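Local coordinates for protein NF-kappa-B inhibitor beta (Mus musculus, PDB 1OY3) that inhibits NF-kappa-B by binding it and trapping it in the cytoplasm through a stack of ankyrin repeats, at residues Tyr4-Glu7 with Asp8-Ala12; His35-Leu38 with Asp39-Asn42. All blocks are in the same frame, centred on the assembly; numbering follows the deposited sequence.

Contact 1: Tyr4-Glu7 with Asp8-Ala12; sequences YVTE and DGDTA
Thr6 drives its methyl CG2 into the bend between Asp8 and Asp10, meeting Asp10 CB at 3.4 Å and Asp8 CB at 3.5 Å. The torsion about CA-CB (chi1 -168°) explains this: it swings OG1 opposite the backbone N and leaves CG2 between that N and the carbonyl carbon, turned to the far arm. Each aspartate thus offers Thr6 an aliphatic CB. Outside the hairpin, OD2 of Asp8 and OD2 of Asp10 each pair with a basic side chain on the chain of another protein, and Asp10 OD1 has a probable hydrogen bond from Asn42. The backbone beneath is the hairpin that leads into the first helix of an ankyrin repeat, its tip a type I turn from Thr6 to Gly9. Here Gly9 N donates to Thr6 O at 3.0 Å, reaching it from above the carbonyl plane, and the positive phi of Gly9 (81°) suits glycine. Thr6 N then bonds Asp10 O at 3.0 Å, again out of the carbonyl plane. Farther from the tip, Val5 and Thr11 touch obliquely through their methyls, CG1 to CG2 at 3.9 Å, and the CA-H of Thr11 points at Tyr4 O (CA to O 3.4 Å). A water donates to Tyr4 O and accepts from Ala12 N, joining the two arms at the helix end of the hairpin. Thr11, the N-cap residue of helix 12-18, turns OG1 to the backbone N of Leu13.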
ATOM      1  N   TYR C   4      27.515  -5.540  14.683  1.00 65.54           N
ATOM      2  CA  TYR C   4      27.715  -4.196  14.152  1.00 59.42           C
ATOM      3  C   TYR C   4      26.456  -3.719  13.433  1.00 54.15           C
ATOM      4  O   TYR C   4      25.752  -4.508  12.804  1.00 54.22           O
ATOM      5  CB  TYR C   4      28.884  -4.183  13.167  1.00 61.13           C
ATOM      6  CG  TYR C   4      28.888  -2.963  12.283  1.00 64.03           C
ATOM      7  CD1 TYR C   4      29.297  -1.726  12.773  1.00 66.56           C
ATOM      8  CD2 TYR C   4      28.405  -3.029  10.974  1.00 65.17           C
ATOM      9  CE1 TYR C   4      29.223  -0.580  11.985  1.00 69.35           C
ATOM     10  CE2 TYR C   4      28.325  -1.890  10.178  1.00 68.55           C
ATOM     11  CZ  TYR C   4      28.734  -0.667  10.691  1.00 69.16           C
ATOM     12  OH  TYR C   4      28.641   0.467   9.918  1.00 69.77           O
ATOM     13  N   VAL C   5      26.190  -2.430  13.525  1.00 45.00           N
ATOM     14  CA  VAL C   5      25.031  -1.827  12.874  1.00 45.00           C
ATOM     15  C   VAL C   5      25.328  -0.394  12.446  1.00 45.00           C
ATOM     16  O   VAL C   5      25.929   0.363  13.206  1.00 39.35           O
ATOM     17  CB  VAL C   5      23.806  -1.823  13.810  1.00 45.00           C
ATOM     18  CG1 VAL C   5      23.337  -3.246  14.066  1.00 45.00           C
ATOM     19  CG2 VAL C   5      24.145  -1.125  15.117  1.00 45.00           C
ATOM     20  N   THR C   6      24.914  -0.035  11.241  1.00 34.12           N
ATOM     21  CA  THR C   6      25.141   1.308  10.722  1.00 30.49           C
ATOM     22  C   THR C   6      24.151   2.288  11.355  1.00 28.52           C
ATOM     23  O   THR C   6      23.325   1.893  12.180  1.00 26.23           O
ATOM     24  CB  THR C   6      24.985   1.337   9.181  1.00 30.89           C
ATOM     25  OG1 THR C   6      25.481   2.580   8.677  1.00 44.89           O
ATOM     26  CG2 THR C   6      23.522   1.197   8.781  1.00 31.18           C
ATOM     27  N   GLU C   7      24.245   3.562  10.982  1.00 27.93           N
ATOM     28  CA  GLU C   7      23.338   4.580  11.507  1.00 30.86           C
ATOM     29  C   GLU C   7      21.940   4.311  10.974  1.00 31.44           C
ATOM     30  O   GLU C   7      20.961   4.864  11.480  1.00 28.45           O
ATOM     31  CB  GLU C   7      23.740   5.979  11.043  1.00 37.24           C
ATOM     32  CG  GLU C   7      25.210   6.296  11.141  1.00 47.88           C
ATOM     33  CD  GLU C   7      25.500   7.735  10.769  1.00 48.55           C
ATOM     34  OE1 GLU C   7      25.567   8.030   9.555  1.00 53.07           O
ATOM     35  OE2 GLU C   7      25.661   8.567  11.686  1.00 51.27           O
ATOM     36  N   ASP C   8      21.864   3.484   9.930  1.00 30.43           N
ATOM     37  CA  ASP C   8      20.592   3.144   9.306  1.00 27.27           C
ATOM     38  C   ASP C   8      20.069   1.806   9.819  1.00 25.94           C
ATOM     39  O   ASP C   8      19.042   1.315   9.354  1.00 30.86           O
ATOM     40  CB  ASP C   8      20.744   3.086   7.782  1.00 30.91           C
ATOM     41  CG  ASP C   8      21.434   4.320   7.209  1.00 36.68           C
ATOM     42  OD1 ASP C   8      21.083   5.450   7.611  1.00 41.09           O
ATOM     43  OD2 ASP C   8      22.325   4.160   6.345  1.00 40.34           O
ATOM     44  N   GLY C   9      20.775   1.218  10.780  1.00 26.58           N
ATOM     45  CA  GLY C   9      20.346  -0.056  11.332  1.00 19.64           C
ATOM     46  C   GLY C   9      20.730  -1.274  10.508  1.00 21.65           C
ATOM     47  O   GLY C   9      20.295  -2.379  10.811  1.00 21.78           O
ATOM     48  N   ASP C  10      21.549  -1.082   9.476  1.00 21.13           N
ATOM     49  CA  ASP C  10      21.990  -2.184   8.621  1.00 25.36           C
ATOM     50  C   ASP C  10      23.179  -2.960   9.203  1.00 27.33           C
ATOM     51  O   ASP C  10      24.252  -2.397   9.429  1.00 23.42           O
ATOM     52  CB  ASP C  10      22.382  -1.660   7.238  1.00 24.76           C
ATOM     53  CG  ASP C  10      21.196  -1.160   6.447  1.00 30.51           C
ATOM     54  OD1 ASP C  10      20.149  -1.839   6.465  1.00 29.50           O
ATOM     55  OD2 ASP C  10      21.315  -0.101   5.796  1.00 28.59           O
ATOM     56  N   THR C  11      22.985  -4.252   9.435  1.00 25.59           N
ATOM     57  CA  THR C  11      24.050  -5.085   9.974  1.00 28.20           C
ATOM     58  C   THR C  11      24.969  -5.515   8.834  1.00 26.73           C
ATOM     59  O   THR C  11      24.796  -5.087   7.693  1.00 29.90           O
ATOM     60  CB  THR C  11      23.495  -6.348  10.639  1.00 27.02           C
ATOM     61  OG1 THR C  11      23.053  -7.256   9.626  1.00 28.04           O
ATOM     62  CG2 THR C  11      22.326  -6.000  11.552  1.00 28.35           C
ATOM     63  N   ALA C  12      25.945  -6.360   9.143  1.00 27.91           N
ATOM     64  CA  ALA C  12      26.878  -6.839   8.128  1.00 29.58           C
ATOM     65  C   ALA C  12      26.108  -7.584   7.034  1.00 29.53           C
ATOM     66  O   ALA C  12      26.513  -7.593   5.868  1.00 29.46           O
ATOM     67  CB  ALA C  12      27.922  -7.754   8.766  1.00 30.37           C
TER
HETATM   68  O   HOH W   1      27.042  -7.063  11.823  1.00 42.08           O

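Contact 2: His35-Leu38 with Asp39-Asn42; sequences HEYL and DLQN
A short turn of helical backbone in the loop between helices 22-32 and 48-55 brings the ring of Tyr37 against the side chain of Leu40. The two cross at a slant: Leu40 CD1 lies 3.5 Å from Tyr37 CD1 and also reaches CE1 of that ring, touching both atoms with one methyl. The CB of Tyr37 points away from the residues that follow, with CG opposite the backbone N (chi1 -178°), and it is Leu40 whose end comes back to the ring, its branch carbon CG passing 3.4 Å from Tyr37 O on the way. The bonds of the turn itself are weak. Asp39 N approaches Glu36 O at 3.1 Å with a bent N-H...O angle of 129°, whereas Leu40 N points almost straight at Tyr37 O but from 3.4 Å. In the ankyrin fold such linkers join the second helix of one repeat to the hairpin of the next, and here the buried side chains face back into the first repeat: Leu38 packs on Leu13, Leu29 and Ser32, and Tyr37 on Ala12, Leu13 and Ser32. Asp39, by contrast, turns to the following repeat, where its OD1 accepts a hydrogen bond from the backbone N of Gly70. Past the turn the chain straightens, and one water links the turn to this extended run by donating to both Leu38 O, at 2.6 Å, and Leu40 O, at 2.7 Å.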
ATOM      1  N   HIS C  35      20.001 -18.429  13.265  1.00 45.00           N
ATOM      2  CA  HIS C  35      20.013 -17.378  14.276  1.00 45.00           C
ATOM      3  C   HIS C  35      18.946 -16.329  13.985  1.00 45.00           C
ATOM      4  O   HIS C  35      18.373 -16.271  12.915  1.00 38.11           O
ATOM      5  CB  HIS C  35      21.415 -17.229  14.870  1.00 45.00           C
ATOM      6  CG  HIS C  35      21.769 -18.297  15.859  1.00 45.00           C
ATOM      7  ND1 HIS C  35      21.777 -18.077  17.220  1.00 45.00           N
ATOM      8  CD2 HIS C  35      22.128 -19.590  15.685  1.00 45.00           C
ATOM      9  CE1 HIS C  35      22.125 -19.187  17.842  1.00 45.00           C
ATOM     10  NE2 HIS C  35      22.343 -20.123  16.935  1.00 45.00           N
ATOM     11  N   GLU C  36      18.745 -15.444  14.980  1.00 38.53           N
ATOM     12  CA  GLU C  36      17.790 -14.349  14.849  1.00 41.69           C
ATOM     13  C   GLU C  36      18.483 -13.218  14.101  1.00 39.95           C
ATOM     14  O   GLU C  36      17.850 -12.252  13.682  1.00 40.00           O
ATOM     15  CB  GLU C  36      17.337 -13.849  16.223  1.00 42.28           C
ATOM     16  CG  GLU C  36      16.774 -14.927  17.135  1.00 51.70           C
ATOM     17  CD  GLU C  36      16.127 -14.356  18.390  1.00 56.96           C
ATOM     18  OE1 GLU C  36      15.342 -15.080  19.040  1.00 59.34           O
ATOM     19  OE2 GLU C  36      16.398 -13.179  18.723  1.00 59.76           O
ATOM     20  N   TYR C  37      19.794 -13.355  13.943  1.00 39.33           N
ATOM     21  CA  TYR C  37      20.603 -12.367  13.245  1.00 38.78           C
ATOM     22  C   TYR C  37      20.086 -12.175  11.821  1.00 35.59           C
ATOM     23  O   TYR C  37      20.143 -11.075  11.276  1.00 38.71           O
ATOM     24  CB  TYR C  37      22.060 -12.831  13.212  1.00 41.24           C
ATOM     25  CG  TYR C  37      23.024 -11.868  12.557  1.00 41.56           C
ATOM     26  CD1 TYR C  37      23.302 -10.626  13.126  1.00 42.49           C
ATOM     27  CD2 TYR C  37      23.687 -12.215  11.381  1.00 41.28           C
ATOM     28  CE1 TYR C  37      24.227  -9.753  12.538  1.00 41.86           C
ATOM     29  CE2 TYR C  37      24.610 -11.352  10.787  1.00 41.29           C
ATOM     30  CZ  TYR C  37      24.877 -10.125  11.368  1.00 40.47           C
ATOM     31  OH  TYR C  37      25.798  -9.285  10.781  1.00 36.60           O
ATOM     32  N   LEU C  38      19.585 -13.250  11.220  1.00 32.17           N
ATOM     33  CA  LEU C  38      19.066 -13.177   9.857  1.00 32.93           C
ATOM     34  C   LEU C  38      17.878 -12.240   9.721  1.00 29.51           C
ATOM     35  O   LEU C  38      17.774 -11.506   8.742  1.00 31.94           O
ATOM     36  CB  LEU C  38      18.642 -14.562   9.355  1.00 34.93           C
ATOM     37  CG  LEU C  38      19.719 -15.544   8.909  1.00 35.50           C
ATOM     38  CD1 LEU C  38      19.068 -16.857   8.501  1.00 39.29           C
ATOM     39  CD2 LEU C  38      20.494 -14.949   7.750  1.00 34.39           C
ATOM     40  N   ASP C  39      16.989 -12.254  10.708  1.00 22.76           N
ATOM     41  CA  ASP C  39      15.791 -11.424  10.642  1.00 27.28           C
ATOM     42  C   ASP C  39      15.892 -10.003  11.185  1.00 24.07           C
ATOM     43  O   ASP C  39      14.887  -9.300  11.257  1.00 22.86           O
ATOM     44  CB  ASP C  39      14.622 -12.146  11.321  1.00 27.66           C
ATOM     45  CG  ASP C  39      14.307 -13.480  10.668  1.00 33.53           C
ATOM     46  OD1 ASP C  39      14.287 -13.541   9.415  1.00 30.60           O
ATOM     47  OD2 ASP C  39      14.074 -14.465  11.404  1.00 39.22           O
ATOM     48  N   LEU C  40      17.091  -9.574  11.560  1.00 25.29           N
ATOM     49  CA  LEU C  40      17.254  -8.227  12.081  1.00 27.05           C
ATOM     50  C   LEU C  40      16.790  -7.224  11.035  1.00 25.97           C
ATOM     51  O   LEU C  40      17.141  -7.332   9.867  1.00 26.32           O
ATOM     52  CB  LEU C  40      18.716  -7.970  12.452  1.00 28.45           C
ATOM     53  CG  LEU C  40      19.233  -8.759  13.662  1.00 35.65           C
ATOM     54  CD1 LEU C  40      20.706  -8.458  13.874  1.00 30.35           C
ATOM     55  CD2 LEU C  40      18.424  -8.387  14.908  1.00 32.70           C
ATOM     56  N   GLN C  41      16.000  -6.248  11.465  1.00 27.21           N
ATOM     57  CA  GLN C  41      15.469  -5.231  10.564  1.00 26.09           C
ATOM     58  C   GLN C  41      16.157  -3.885  10.747  1.00 23.86           C
ATOM     59  O   GLN C  41      16.258  -3.398  11.869  1.00 25.63           O
ATOM     60  CB  GLN C  41      13.973  -5.064  10.822  1.00 19.42           C
ATOM     61  CG  GLN C  41      13.179  -6.365  10.734  1.00 21.52           C
ATOM     62  CD  GLN C  41      11.768  -6.230  11.287  1.00 18.41           C
ATOM     63  OE1 GLN C  41      11.376  -6.953  12.200  1.00 22.50           O
ATOM     64  NE2 GLN C  41      11.003  -5.299  10.734  1.00 22.36           N
ATOM     65  N   ASN C  42      16.624  -3.281   9.656  1.00 19.17           N
ATOM     66  CA  ASN C  42      17.258  -1.972   9.753  1.00 18.14           C
ATOM     67  C   ASN C  42      16.175  -0.959  10.134  1.00 18.14           C
ATOM     68  O   ASN C  42      15.074  -1.353  10.509  1.00 13.88           O
ATOM     69  CB  ASN C  42      17.926  -1.567   8.433  1.00 17.94           C
ATOM     70  CG  ASN C  42      16.960  -1.516   7.286  1.00 19.39           C
ATOM     71  OD1 ASN C  42      15.747  -1.464   7.483  1.00 23.89           O
ATOM     72  ND2 ASN C  42      17.489  -1.520   6.070  1.00 16.09           N
TER
HETATM   73  O   HOH W   2      18.537  -9.012   8.302  1.00 14.95           O

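In the fold
Both contacts are partly buried and lie at the N-terminal end of the repeat stack, their centres about 11 Å apart. Residues 4-12 form a hairpin whose Asp8 and Asp10 form salt bridges with the chain of another protein, so it combines internal backbone bonds with charges directed at a partner. The turn at 35-42 is chiefly intramolecular: Tyr37 and Leu38 are buried against helices 12-18 and 22-32, while Leu40 is exposed. The two meet where repeat one adjoins repeat two: Asn42 ND2 probably hydrogen-bonds Asp10 OD1 at 2.7 Å, and Asn42 CB packs against the carbonyl oxygens of Asp8 and Gly9. Thr11 and Ala12 touch Tyr37, which lies against the start of helix 12-18.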